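Local coordinates for Low molecular weight phosphotyrosine protein phosphatase 1 (Drosophila melanogaster, PDB 7CUY) that probably removes phosphate from phosphotyrosine in proteins, and from small aryl and acyl phosphates, as a low molecular weight phosphatase, at residues 25-29 and 30-34. Numbering follows the deposited sequence.
Sequences DTLEK and ANVKD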
loop_
_atom_site.group_PDB
_atom_site.type_symbol
_atom_site.label_atom_id
_atom_site.label_comp_id
_atom_site.label_asym_id
_atom_site.label_seq_id
_atom_site.Cartn_x
_atom_site.Cartn_y
_atom_site.Cartn_z
ATOM N N ASP A 25 -7.410 -8.865 -0.957
ATOM C CA ASP A 25 -7.366 -10.319 -1.045
ATOM C C ASP A 25 -7.118 -10.951 0.315
ATOM O O ASP A 25 -7.705 -11.989 0.652
ATOM C CB ASP A 25 -6.278 -10.739 -2.027
ATOM C CG ASP A 25 -6.235 -12.239 -2.241
ATOM O OD1 ASP A 25 -7.324 -12.847 -2.395
ATOM O OD2 ASP A 25 -5.112 -12.803 -2.256
ATOM N N THR A 26 -6.257 -10.334 1.117
ATOM C CA THR A 26 -5.968 -10.866 2.435
ATOM C C THR A 26 -7.192 -10.789 3.337
ATOM O O THR A 26 -7.514 -11.751 4.046
ATOM C CB THR A 26 -4.784 -10.102 3.027
ATOM O OG1 THR A 26 -3.608 -10.431 2.285
ATOM C CG2 THR A 26 -4.582 -10.437 4.483
ATOM N N LEU A 27 -7.893 -9.660 3.323
ATOM C CA LEU A 27 -9.129 -9.560 4.091
ATOM C C LEU A 27 -10.170 -10.573 3.620
ATOM O O LEU A 27 -10.893 -11.143 4.444
ATOM C CB LEU A 27 -9.706 -8.150 3.986
ATOM C CG LEU A 27 -8.804 -7.060 4.567
ATOM C CD1 LEU A 27 -9.168 -5.711 3.943
ATOM C CD2 LEU A 27 -8.890 -7.028 6.100
ATOM N N GLU A 28 -10.246 -10.821 2.309
ATOM C CA GLU A 28 -11.259 -11.737 1.798
ATOM C C GLU A 28 -11.011 -13.161 2.285
ATOM O O GLU A 28 -11.937 -13.836 2.748
ATOM C CB GLU A 28 -11.315 -11.668 0.270
ATOM C CG GLU A 28 -12.550 -12.340 -0.295
ATOM C CD GLU A 28 -12.836 -11.959 -1.748
ATOM O OE1 GLU A 28 -13.578 -12.712 -2.434
ATOM O OE2 GLU A 28 -12.329 -10.900 -2.200
ATOM N N LYS A 29 -9.759 -13.625 2.232
ATOM C CA LYS A 29 -9.454 -14.970 2.714
ATOM C C LYS A 29 -9.729 -15.122 4.204
ATOM O O LYS A 29 -10.056 -16.221 4.667
ATOM C CB LYS A 29 -8.002 -15.325 2.395
ATOM C CG LYS A 29 -7.778 -15.469 0.901
ATOM C CD LYS A 29 -6.392 -15.982 0.545
ATOM C CE LYS A 29 -5.348 -14.884 0.541
ATOM N NZ LYS A 29 -4.065 -15.386 -0.034
ATOM N N ALA A 30 -9.624 -14.045 4.972
ATOM C CA ALA A 30 -9.926 -14.100 6.396
ATOM C C ALA A 30 -11.391 -13.821 6.716
ATOM O O ALA A 30 -11.756 -13.808 7.896
ATOM C CB ALA A 30 -9.055 -13.106 7.157
ATOM N N ASN A 31 -12.229 -13.579 5.702
ATOM C CA ASN A 31 -13.646 -13.262 5.898
ATOM C C ASN A 31 -13.844 -12.003 6.748
ATOM O O ASN A 31 -14.834 -11.883 7.480
ATOM C CB ASN A 31 -14.400 -14.450 6.507
ATOM C CG ASN A 31 -14.521 -15.618 5.540
ATOM O OD1 ASN A 31 -14.659 -15.420 4.337
ATOM N ND2 ASN A 31 -14.460 -16.836 6.063
ATOM N N VAL A 32 -12.912 -11.051 6.659
ATOM C CA VAL A 32 -13.033 -9.768 7.344
ATOM C C VAL A 32 -13.696 -8.793 6.382
ATOM O O VAL A 32 -13.139 -8.478 5.323
ATOM C CB VAL A 32 -11.664 -9.246 7.806
ATOM C CG1 VAL A 32 -11.820 -7.877 8.467
ATOM C CG2 VAL A 32 -11.012 -10.249 8.756
ATOM N N LYS A 33 -14.896 -8.329 6.731
ATOM C CA LYS A 33 -15.697 -7.571 5.777
ATOM C C LYS A 33 -15.887 -6.107 6.132
ATOM O O LYS A 33 -16.364 -5.346 5.283
ATOM C CB LYS A 33 -17.084 -8.209 5.599
ATOM C CG LYS A 33 -17.027 -9.610 5.016
ATOM C CD LYS A 33 -18.157 -9.814 4.033
ATOM C CE LYS A 33 -18.331 -11.280 3.780
ATOM N NZ LYS A 33 -18.550 -11.974 5.081
ATOM N N ASP A 34 -15.532 -5.689 7.344
ATOM C CA ASP A 34 -15.705 -4.311 7.777
ATOM C C ASP A 34 -14.432 -3.486 7.626
ATOM O O ASP A 34 -14.161 -2.624 8.463
ATOM C CB ASP A 34 -16.170 -4.290 9.226
ATOM C CG ASP A 34 -15.126 -4.856 10.170
ATOM O OD1 ASP A 34 -14.332 -5.733 9.754
ATOM O OD2 ASP A 34 -15.089 -4.414 11.334
#
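Leu-27 O accepts the N-H of Val-32 at 3.0 Å and Glu-28 O that of Asn-31, also at 3.0 Å, as the chain turns out of its helix through the positive phi of Asn-31. The last regular helical bond runs from Ala-30 N to Thr-26 O, 3.3 Å long; the same N-H leans only weakly on Leu-27 O. Val-32 N meets its acceptor fairly straight (N-H...O 157°), whereas Asn-31 N sits above the carbonyl plane of Glu-28, off its lone pairs. The apolar contact follows the 27-to-32 bond: methyl CD2 of Leu-27 lies 3.9 Å from CG1 of Val-32, the two side chains slanting across each other. Val-32 CG1 stands anti to its backbone N (chi1 178°), which carries this methyl to the leucine. Leu-27 also packs on Val-35 and Val-37 of strand 35-41 and on Met-149 and Leu-153 of helix 132-153, which Ala-30 touches too, through Met-149. On the helix itself Lys-29 bends at chi3 (-82°) and brings NZ to 3.6 Å from Asp-25 OD2, a salt bridge one turn back. The 6→1 bond (Val-32 to Leu-27) and the 5→2 bond (Asn-31 to Glu-28) around a residue of positive phi, with apolar side chains meeting beside them, define a Schellman motif; here it ends helix 15-29 and leads into that strand, at the edge of the parallel sheet, away from the catalytic site.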